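Local coordinates for msDPBB_sym2 protein (Synthetic construct, PDB 7DWW) that has no assigned biological function but, as a computationally designed protein, folds into a double-psi beta barrel, the core fold of RNA polymerase, at residues Val17-Val22 / Asp68-Arg73; Asp25-Arg30 / Asp58-Asn63; Val40-Val45 / Val83-Val88; Ser46-Arg51 / Arg73-Lys78. One frame throughout, in Å; residues are numbered along the deposited sequence.

Overall arrangement
From the N terminus, the chain opens contact 1 at Val-17 to Val-22, then contact 2 on helix 26-32, contact 3 on strand 39-43 and contact 4 on strand 47-54. Contact 2 closes a loop when the chain reaches 58-63. Contacts 1 and 4 close theirs at the start and end of helix 69-75, sharing Arg-73. Contact 3 closes its loop at strand 82-87. Contact 2 therefore lies wholly within the span of contact 1, and contact 4 within that of contact 3, while contacts 1 and 2 each cross contacts 3 and 4. Contact 3 pairs two neighbouring strands of the sheet; contacts 1 and 4 bring helix 69-75 to it. Contact 2 joins the other helix to a loop.

Contact 1: residues Val17-Val22 / Asp68-Arg73; sequences VGKNIV and DEELMR
Glu-70 and a water both grip Lys-19 NZ. Glu-70 OE2 forms a salt bridge with it at 2.8 Å, using the anti side of the oxygen, 26° out of the carboxylate plane. The water accepts from the same NZ at 2.9 Å and donates to Asp-68 OD2. The lysine chain bends at chi2 (-129°) and runs at a slant across the Asp-68 carboxylate, with its CD 3.8 Å from Asp-68 OD2. That same OD2 accepts from Glu-70 N at 2.7 Å, a capping bond at the N-cap of helix 69-75. With an alanine here, Glu-70 N is likely to lose its cap and the Lys-19 ammonium a nearby opposite charge. In the double-psi barrel this helix follows strand 64-67, and the type I turn from Gly-18 to Ile-21 leads into strand 21-24. A second water ties the turn to the helix start: it donates to Lys-19 O and Ile-21 O and accepts from Asp-68 N. Deeper in, Leu-71 CB lies 3.9 Å from Lys-19 O. The Leu-71 side chain meets Val-22 at about a right angle, CD2 against CG1 at 3.7 Å, and it also touches Val-48 of strand 47-54.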
# COMPACT_ATOMS: atom_id res chain seq x y z
N VAL A 17 5.32 -11.13 -5.35
CA VAL A 17 4.31 -12.18 -5.06
C VAL A 17 3.45 -11.70 -3.89
O VAL A 17 4.00 -11.03 -3.03
CB VAL A 17 4.99 -13.51 -4.71
CG1 VAL A 17 5.62 -14.16 -5.92
CG2 VAL A 17 6.02 -13.29 -3.61
N GLY A 18 2.19 -12.08 -3.88
CA GLY A 18 1.26 -11.68 -2.83
C GLY A 18 0.19 -10.79 -3.39
O GLY A 18 0.36 -9.61 -3.38
N LYS A 19 -0.88 -11.36 -3.87
CA LYS A 19 -1.92 -10.50 -4.44
C LYS A 19 -2.48 -9.57 -3.35
O LYS A 19 -2.96 -8.53 -3.69
CB LYS A 19 -2.94 -11.37 -5.13
CG LYS A 19 -2.58 -11.80 -6.54
CD LYS A 19 -3.69 -11.50 -7.49
CE LYS A 19 -3.51 -12.00 -8.90
NZ LYS A 19 -4.67 -11.58 -9.73
N ASN A 20 -2.43 -9.98 -2.09
CA ASN A 20 -2.93 -9.12 -1.01
C ASN A 20 -1.80 -8.43 -0.23
O ASN A 20 -2.01 -7.99 0.91
CB ASN A 20 -3.81 -9.95 -0.08
CG ASN A 20 -3.04 -11.01 0.68
OD1 ASN A 20 -2.10 -11.61 0.16
ND2 ASN A 20 -3.45 -11.25 1.90
N ILE A 21 -0.61 -8.33 -0.81
CA ILE A 21 0.51 -7.63 -0.19
C ILE A 21 0.65 -6.26 -0.84
O ILE A 21 0.73 -6.17 -2.07
CB ILE A 21 1.82 -8.41 -0.35
CG1 ILE A 21 1.76 -9.75 0.39
CG2 ILE A 21 3.03 -7.54 0.06
CD1 ILE A 21 1.18 -9.62 1.75
N VAL A 22 0.68 -5.22 -0.04
CA VAL A 22 1.00 -3.89 -0.54
C VAL A 22 2.39 -3.53 -0.03
O VAL A 22 2.83 -3.99 1.02
CB VAL A 22 -0.05 -2.85 -0.13
CG1 VAL A 22 -1.42 -3.24 -0.70
CG2 VAL A 22 -0.12 -2.70 1.37
N ASP A 68 -1.12 -4.89 -6.33
CA ASP A 68 -1.49 -5.69 -7.48
C ASP A 68 -2.70 -5.08 -8.18
O ASP A 68 -3.59 -4.50 -7.54
CB ASP A 68 -1.79 -7.12 -7.02
CG ASP A 68 -2.09 -8.05 -8.16
OD1 ASP A 68 -1.18 -8.81 -8.52
OD2 ASP A 68 -3.21 -7.98 -8.71
N GLU A 69 -2.76 -5.24 -9.51
CA GLU A 69 -3.86 -4.64 -10.28
C GLU A 69 -5.22 -5.15 -9.80
O GLU A 69 -6.20 -4.40 -9.76
CB GLU A 69 -3.67 -4.91 -11.78
CG GLU A 69 -3.98 -6.33 -12.24
CD GLU A 69 -5.46 -6.52 -12.55
OE1 GLU A 69 -5.93 -7.68 -12.61
OE2 GLU A 69 -6.18 -5.50 -12.72
N GLU A 70 -5.29 -6.42 -9.40
CA GLU A 70 -6.60 -6.90 -8.96
C GLU A 70 -7.02 -6.30 -7.63
O GLU A 70 -8.22 -6.01 -7.45
CB GLU A 70 -6.64 -8.42 -8.87
CG GLU A 70 -8.07 -8.91 -8.65
CD GLU A 70 -8.21 -10.42 -8.68
OE1 GLU A 70 -9.17 -10.95 -8.06
OE2 GLU A 70 -7.35 -11.08 -9.31
N LEU A 71 -6.07 -6.05 -6.73
CA LEU A 71 -6.44 -5.43 -5.43
C LEU A 71 -6.95 -4.02 -5.70
O LEU A 71 -7.91 -3.61 -5.09
CB LEU A 71 -5.25 -5.43 -4.47
CG LEU A 71 -5.60 -5.07 -3.03
CD1 LEU A 71 -6.50 -6.12 -2.40
CD2 LEU A 71 -4.36 -4.87 -2.20
N MET A 72 -6.34 -3.33 -6.66
CA MET A 72 -6.83 -2.00 -7.07
C MET A 72 -8.27 -2.14 -7.56
O MET A 72 -9.10 -1.37 -7.18
CB MET A 72 -5.98 -1.48 -8.23
CG MET A 72 -4.59 -1.10 -7.87
SD MET A 72 -3.77 -0.37 -9.28
CE MET A 72 -2.09 -0.87 -8.98
N ARG A 73 -8.54 -3.15 -8.38
CA ARG A 73 -9.92 -3.32 -8.89
C ARG A 73 -10.87 -3.62 -7.74
O ARG A 73 -11.98 -3.12 -7.76
CB ARG A 73 -9.97 -4.43 -9.94
CG ARG A 73 -9.58 -3.98 -11.34
CD ARG A 73 -9.81 -5.05 -12.38
NE ARG A 73 -8.78 -6.06 -12.36
CZ ARG A 73 -9.03 -7.33 -12.15
NH1 ARG A 73 -10.27 -7.72 -11.94
NH2 ARG A 73 -8.05 -8.21 -12.15
O HOH W 1 -1.45 -6.14 -3.80
O HOH W 2 -3.27 -9.65 -11.31

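Contact 2: residues Asp25-Arg30 / Asp58-Asn63; sequences DEELMR and DDVGKN
Asp-25 and Val-60 form the tight part of this contact. Their side chains meet at about a right angle, with Asp-25 CB 3.6 Å from Val-60 CG2. The carboxylate carbon also presses on the loop backbone: Asp-25 CG is 3.6 Å from Val-60 CA. The chi1 of Asp-25 is 69°, which sets CG between the backbone N and the carbonyl carbon and turns OD2 back over the helix start. There OD2 accepts from Leu-28 N at 3.0 Å, with the donor well above the carboxylate plane. The other oxygen, OD1, takes a bond from a water at 3.0 Å, and this water also donates to Val-60 O at 2.7 Å. One buried carboxylate thus caps the helix and holds the loop through a water. Replacing this aspartate by a leucine would probably leave Leu-28 N without its capping partner and the water without one of its acceptors. Towards solvent the contact thins. Exposed Glu-27 lays its extended chain across a single methyl of Val-60, OE2 coming 3.4 Å from CG1. At the far end Leu-28 CD2 touches Asn-63 ND2 at 3.7 Å, while that amide donates to Ile-6 O of strand 4-11. The whole is an N-capped helix start, that of helix 26-32, set against the loop joining strands 47-54 and 64-67 in a double-psi beta barrel.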
# COMPACT_ATOMS: atom_id res chain seq x y z
N ASP A 25 7.51 2.14 1.56
CA ASP A 25 8.92 2.32 1.93
C ASP A 25 9.08 2.34 3.45
O ASP A 25 8.13 2.58 4.21
CB ASP A 25 9.50 3.61 1.32
CG ASP A 25 8.90 4.85 1.93
OD1 ASP A 25 7.85 5.32 1.47
OD2 ASP A 25 9.45 5.31 2.95
N GLU A 26 10.30 2.05 3.89
CA GLU A 26 10.58 1.93 5.32
C GLU A 26 10.16 3.18 6.11
O GLU A 26 9.54 3.09 7.18
CB GLU A 26 12.06 1.63 5.56
CG GLU A 26 12.49 1.83 7.02
CD GLU A 26 13.39 0.72 7.55
OE1 GLU A 26 13.28 0.37 8.75
OE2 GLU A 26 14.22 0.21 6.76
N GLU A 27 10.50 4.38 5.62
CA GLU A 27 10.15 5.58 6.38
C GLU A 27 8.65 5.68 6.58
O GLU A 27 8.17 6.06 7.66
CB GLU A 27 10.68 6.83 5.68
CG GLU A 27 12.13 7.04 5.92
CD GLU A 27 12.64 8.34 5.35
OE1 GLU A 27 11.85 9.30 5.28
OE2 GLU A 27 13.82 8.37 4.96
N LEU A 28 7.89 5.39 5.52
CA LEU A 28 6.45 5.53 5.61
C LEU A 28 5.85 4.46 6.53
O LEU A 28 4.94 4.76 7.33
CB LEU A 28 5.85 5.47 4.20
CG LEU A 28 4.37 5.83 4.14
CD1 LEU A 28 4.12 7.18 4.75
CD2 LEU A 28 3.88 5.77 2.69
N MET A 29 6.34 3.22 6.44
CA MET A 29 5.91 2.19 7.39
C MET A 29 6.23 2.59 8.82
O MET A 29 5.43 2.35 9.72
CB MET A 29 6.57 0.83 7.10
CG MET A 29 6.20 0.25 5.72
SD MET A 29 6.95 -1.37 5.47
CE MET A 29 6.25 -2.23 6.89
N ARG A 30 7.41 3.19 9.05
CA ARG A 30 7.79 3.58 10.41
C ARG A 30 6.83 4.63 10.96
O ARG A 30 6.36 4.54 12.10
CB ARG A 30 9.21 4.13 10.44
CG ARG A 30 10.31 3.13 10.63
CD ARG A 30 11.68 3.80 10.53
NE ARG A 30 12.21 4.18 11.83
CZ ARG A 30 13.32 3.67 12.37
NH1 ARG A 30 14.01 2.76 11.70
NH2 ARG A 30 13.72 4.07 13.56
N ASP A 58 14.08 2.47 -3.31
CA ASP A 58 14.16 3.85 -3.83
C ASP A 58 12.93 4.61 -3.32
O ASP A 58 13.10 5.66 -2.67
CB ASP A 58 14.30 3.83 -5.35
CG ASP A 58 13.32 2.85 -5.96
OD1 ASP A 58 12.38 2.47 -5.25
OD2 ASP A 58 13.56 2.44 -7.09
N ASP A 59 11.76 4.02 -3.54
CA ASP A 59 10.43 4.59 -3.24
C ASP A 59 10.35 5.49 -1.99
O ASP A 59 9.25 5.92 -1.70
CB ASP A 59 9.43 3.46 -3.08
CG ASP A 59 8.98 2.86 -4.40
OD1 ASP A 59 9.81 2.33 -5.12
OD2 ASP A 59 7.82 2.93 -4.67
N VAL A 60 11.46 5.87 -1.35
CA VAL A 60 11.26 6.60 -0.07
C VAL A 60 10.72 8.02 -0.23
O VAL A 60 10.03 8.47 0.68
CB VAL A 60 12.49 6.50 0.84
CG1 VAL A 60 12.34 7.37 2.07
CG2 VAL A 60 12.75 5.06 1.24
N GLY A 61 10.96 8.70 -1.33
CA GLY A 61 10.41 10.07 -1.30
C GLY A 61 8.99 10.10 -1.79
O GLY A 61 8.21 10.92 -1.30
N LYS A 62 8.69 9.20 -2.73
CA LYS A 62 7.43 9.12 -3.52
C LYS A 62 6.15 9.08 -2.68
O LYS A 62 5.18 9.61 -3.14
CB LYS A 62 7.51 7.93 -4.46
CG LYS A 62 8.92 7.53 -4.84
CD LYS A 62 8.99 6.97 -6.23
CE LYS A 62 10.21 6.12 -6.48
NZ LYS A 62 10.68 6.23 -7.88
N ASN A 63 6.17 8.46 -1.52
CA ASN A 63 4.91 8.34 -0.75
C ASN A 63 3.92 7.57 -1.64
O ASN A 63 2.79 8.01 -1.84
CB ASN A 63 4.54 9.62 -0.01
CG ASN A 63 3.10 9.72 0.38
OD1 ASN A 63 2.30 10.36 -0.29
ND2 ASN A 63 2.74 9.02 1.44
O HOH W 3 7.44 8.30 1.26

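Contact 3: residues Val40-Val45 / Val83-Val88; sequences VEIMKV and VEIMKV
Ile-42 and Ile-85 share one first torsion, with CG1 anti to the carbonyl carbon (chi1 -58° and -55°). This lays the two side chains next to each other, pointing the same way, with Ile-42 CG1 4.2 Å from Ile-85 CG1. They form a non-hydrogen-bonded pair between antiparallel strands 39-43 and 82-87, neighbours in the sheet of the double-psi beta barrel. The strand directions differ by 158°. On the same buried face Ile-42 CG2 packs on Val-83 CB at 3.7 Å, and Val-40 CB on Ile-85 CG2, so branched side chains interleave along both strands. Glu-41 and Met-86 form a hydrogen-bonded pair: Glu-41 N gives to Met-86 O and Met-86 N to Glu-41 O, both at 2.9 Å. Met-43 and Glu-84 form the next, with Met-43 N to Glu-84 O at 3.0 Å and Glu-84 N to Met-43 O at 3.1 Å. The other face carries these four side chains. The carboxylates bond to serines of the flanking strands, Glu-41 OE2 to Ser-47 OG and Glu-84 OE2 to Ser-4 OG. Between them the two methionine chains, each bent at chi3, slant across one another and bring Met-43 SD to 3.7 Å from Met-86 CE.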
# COMPACT_ATOMS: atom_id res chain seq x y z
N VAL A 40 -3.22 -3.80 7.26
CA VAL A 40 -3.57 -2.39 7.13
C VAL A 40 -4.86 -2.37 6.34
O VAL A 40 -5.13 -3.27 5.55
CB VAL A 40 -2.49 -1.55 6.39
CG1 VAL A 40 -1.22 -1.42 7.25
CG2 VAL A 40 -2.23 -2.10 5.01
N GLU A 41 -5.64 -1.31 6.55
CA GLU A 41 -6.85 -1.06 5.79
C GLU A 41 -6.58 0.07 4.80
O GLU A 41 -5.96 1.09 5.17
CB GLU A 41 -8.02 -0.72 6.73
CG GLU A 41 -9.32 -0.27 6.06
CD GLU A 41 -10.50 -0.22 7.02
OE1 GLU A 41 -10.27 -0.14 8.24
OE2 GLU A 41 -11.66 -0.25 6.55
N ILE A 42 -6.98 -0.12 3.55
CA ILE A 42 -6.75 0.85 2.49
C ILE A 42 -8.09 1.31 1.97
O ILE A 42 -8.93 0.50 1.59
CB ILE A 42 -5.90 0.25 1.35
CG1 ILE A 42 -4.57 -0.24 1.91
CG2 ILE A 42 -5.69 1.32 0.26
CD1 ILE A 42 -3.89 -1.28 1.04
N MET A 43 -8.29 2.63 1.95
CA MET A 43 -9.59 3.20 1.63
C MET A 43 -9.48 4.30 0.58
O MET A 43 -8.48 5.04 0.51
CB MET A 43 -10.27 3.79 2.87
CG MET A 43 -9.96 3.07 4.16
SD MET A 43 -10.64 3.93 5.59
CE MET A 43 -12.21 4.47 4.93
N LYS A 44 -10.52 4.37 -0.24
CA LYS A 44 -10.86 5.57 -1.00
C LYS A 44 -12.35 5.81 -0.78
O LYS A 44 -12.73 6.58 0.10
CB LYS A 44 -10.52 5.41 -2.48
CG LYS A 44 -10.96 6.58 -3.36
CD LYS A 44 -9.95 6.88 -4.44
CE LYS A 44 -9.40 8.30 -4.31
NZ LYS A 44 -10.49 9.33 -4.34
N VAL A 45 -13.23 5.09 -1.47
CA VAL A 45 -14.65 5.08 -1.16
C VAL A 45 -15.06 3.74 -0.56
O VAL A 45 -15.74 3.69 0.47
CB VAL A 45 -15.49 5.41 -2.41
CG1 VAL A 45 -16.94 4.95 -2.24
CG2 VAL A 45 -15.43 6.90 -2.70
N VAL A 83 -4.90 7.15 -1.63
CA VAL A 83 -5.59 6.28 -0.68
C VAL A 83 -5.08 6.62 0.71
O VAL A 83 -3.96 7.09 0.88
CB VAL A 83 -5.39 4.77 -0.94
CG1 VAL A 83 -6.17 4.37 -2.17
CG2 VAL A 83 -3.90 4.48 -1.15
N GLU A 84 -5.92 6.34 1.70
CA GLU A 84 -5.52 6.36 3.10
C GLU A 84 -5.20 4.96 3.58
O GLU A 84 -5.96 4.02 3.32
CB GLU A 84 -6.61 6.94 4.00
CG GLU A 84 -6.28 6.85 5.46
CD GLU A 84 -7.30 7.55 6.31
OE1 GLU A 84 -8.28 8.10 5.76
OE2 GLU A 84 -7.12 7.55 7.55
N ILE A 85 -4.09 4.81 4.28
CA ILE A 85 -3.65 3.50 4.78
C ILE A 85 -3.61 3.59 6.28
O ILE A 85 -2.98 4.50 6.84
CB ILE A 85 -2.28 3.11 4.21
CG1 ILE A 85 -2.34 3.18 2.69
CG2 ILE A 85 -1.81 1.71 4.75
CD1 ILE A 85 -1.05 2.88 1.99
N MET A 86 -4.37 2.74 6.94
CA MET A 86 -4.55 2.85 8.37
C MET A 86 -4.25 1.53 9.04
O MET A 86 -4.62 0.46 8.54
CB MET A 86 -5.98 3.29 8.68
CG MET A 86 -6.29 3.47 10.14
SD MET A 86 -8.05 3.84 10.37
CE MET A 86 -8.55 4.18 8.68
N LYS A 87 -3.60 1.61 10.19
CA LYS A 87 -3.33 0.35 10.85
C LYS A 87 -4.59 -0.12 11.55
O LYS A 87 -5.21 0.64 12.31
CB LYS A 87 -2.17 0.49 11.85
CG LYS A 87 -1.29 -0.76 11.97
CD LYS A 87 -2.12 -1.97 12.38
CE LYS A 87 -1.33 -3.27 12.30
NZ LYS A 87 -2.22 -4.48 12.40
N VAL A 88 -4.89 -1.40 11.27
CA VAL A 88 -6.14 -2.03 11.70
C VAL A 88 -5.91 -2.97 12.90
O VAL A 88 -4.78 -3.15 13.37
CB VAL A 88 -6.83 -2.81 10.53
CG1 VAL A 88 -5.84 -3.68 9.79
CG2 VAL A 88 -8.00 -3.67 11.05

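Contact 4: residues Ser46-Arg51 / Arg73-Lys78; sequences SSVIAR and RLLGVK
Val-48 points from its strand into the end of helix 69-75 and meets two leucines with a single methyl. Its CG2 lies 3.8 Å from Leu-74 CD2, the two side chains slanting across each other. The same CG2 lies 3.9 Å from Leu-75 CB, so it sits against two successive residues of the helix. The torsion of Val-48 divides its work: CG1 is anti to the backbone N (chi1 164°) and turns to Leu-71, one turn earlier on the helix, while CG2 stays beside the N and serves Leu-74 and Leu-75.

Leu-75 approaches in another way. Its CG is anti to its own backbone N (chi1 -179°), and the branch CD1 lies over the strand backbone from Ser-46 O to Val-48 N. There Leu-75 CD1 is 3.5 Å from Ser-47 CA and equally near Ser-46 O. CD1 also meets Ile-42 O of the adjoining strand 39-43, while CD2 packs on the Ile-42 side chain. In return Ser-46 CB comes to 3.5 Å from Leu-75 O. Ser-47 turns its side chain away from the helix, and its OG bonds to Glu-41 instead. The touch is therefore mostly aliphatic carbons against each other and the backbone.

The helix stops just here. Gly-76 takes a positive phi of 82°, which suits glycine, since a CB would collide with the carbonyl O of Leu-75. Val-77 N bonds to Met-72 O, and Gly-76 N more weakly to Arg-73 O. This Schellman motif ends the helix where its leucines cover the start of strand 47-54 of the double-psi beta barrel.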
# COMPACT_ATOMS: atom_id res chain seq x y z
N SER A 46 -14.66 2.64 -1.20
CA SER A 46 -14.69 1.32 -0.58
C SER A 46 -13.47 1.17 0.33
O SER A 46 -12.68 2.11 0.53
CB SER A 46 -14.75 0.24 -1.66
OG SER A 46 -15.15 -1.02 -1.13
N SER A 47 -13.30 -0.02 0.90
CA SER A 47 -12.13 -0.33 1.71
C SER A 47 -11.77 -1.80 1.53
O SER A 47 -12.60 -2.63 1.16
CB SER A 47 -12.35 0.00 3.18
OG SER A 47 -11.67 -0.91 4.00
N VAL A 48 -10.50 -2.09 1.79
CA VAL A 48 -9.90 -3.41 1.63
C VAL A 48 -8.83 -3.53 2.70
O VAL A 48 -8.16 -2.54 3.02
CB VAL A 48 -9.29 -3.59 0.21
CG1 VAL A 48 -8.37 -4.78 0.18
CG2 VAL A 48 -10.38 -3.74 -0.84
N ILE A 49 -8.65 -4.72 3.25
CA ILE A 49 -7.59 -4.97 4.21
C ILE A 49 -6.53 -5.85 3.56
O ILE A 49 -6.85 -6.90 3.00
CB ILE A 49 -8.16 -5.60 5.50
CG1 ILE A 49 -9.30 -4.73 6.03
CG2 ILE A 49 -7.05 -5.73 6.55
CD1 ILE A 49 -10.11 -5.33 7.17
N ALA A 50 -5.27 -5.45 3.68
CA ALA A 50 -4.15 -6.09 2.99
C ALA A 50 -3.03 -6.27 4.00
O ALA A 50 -3.10 -5.77 5.12
CB ALA A 50 -3.69 -5.25 1.80
N ARG A 51 -1.94 -6.89 3.58
CA ARG A 51 -0.78 -7.01 4.48
C ARG A 51 0.33 -6.17 3.88
O ARG A 51 0.37 -6.05 2.68
CB ARG A 51 -0.39 -8.47 4.72
CG ARG A 51 -1.45 -9.24 5.49
CD ARG A 51 -0.99 -10.45 6.28
NE ARG A 51 -2.08 -10.96 7.07
CZ ARG A 51 -2.22 -10.76 8.37
NH1 ARG A 51 -1.30 -10.08 9.02
NH2 ARG A 51 -3.25 -11.25 9.00
N ARG A 73 -8.54 -3.15 -8.38
CA ARG A 73 -9.92 -3.32 -8.89
C ARG A 73 -10.87 -3.62 -7.74
O ARG A 73 -11.98 -3.12 -7.76
CB ARG A 73 -9.97 -4.43 -9.94
CG ARG A 73 -9.58 -3.98 -11.34
CD ARG A 73 -9.81 -5.05 -12.38
NE ARG A 73 -8.78 -6.06 -12.36
CZ ARG A 73 -9.03 -7.33 -12.15
NH1 ARG A 73 -10.27 -7.72 -11.94
NH2 ARG A 73 -8.05 -8.21 -12.15
N LEU A 74 -10.44 -4.41 -6.77
CA LEU A 74 -11.33 -4.71 -5.64
C LEU A 74 -11.65 -3.43 -4.88
O LEU A 74 -12.79 -3.25 -4.52
CB LEU A 74 -10.65 -5.71 -4.71
CG LEU A 74 -11.53 -6.22 -3.59
CD1 LEU A 74 -12.70 -7.00 -4.14
CD2 LEU A 74 -10.73 -7.06 -2.62
N LEU A 75 -10.66 -2.57 -4.68
CA LEU A 75 -10.88 -1.38 -3.88
C LEU A 75 -11.63 -0.32 -4.67
O LEU A 75 -12.22 0.60 -4.08
CB LEU A 75 -9.53 -0.86 -3.38
CG LEU A 75 -9.49 0.38 -2.49
CD1 LEU A 75 -10.36 0.20 -1.25
CD2 LEU A 75 -8.03 0.59 -2.14
N GLY A 76 -11.59 -0.42 -6.00
CA GLY A 76 -12.09 0.60 -6.88
C GLY A 76 -11.14 1.76 -7.14
O GLY A 76 -11.61 2.91 -7.21
N VAL A 77 -9.84 1.51 -7.29
CA VAL A 77 -8.86 2.58 -7.52
C VAL A 77 -8.01 2.28 -8.74
O VAL A 77 -7.93 1.14 -9.22
CB VAL A 77 -7.96 2.82 -6.28
CG1 VAL A 77 -8.78 3.30 -5.11
CG2 VAL A 77 -7.19 1.56 -5.91
N LYS A 78 -7.37 3.32 -9.28
CA LYS A 78 -6.41 3.18 -10.37
C LYS A 78 -5.09 3.83 -10.01
O LYS A 78 -5.01 4.67 -9.09
CB LYS A 78 -6.92 3.81 -11.69
CG LYS A 78 -7.19 5.30 -11.60
CD LYS A 78 -7.35 5.95 -12.99
CE LYS A 78 -7.89 7.37 -12.88
NZ LYS A 78 -9.09 7.37 -12.01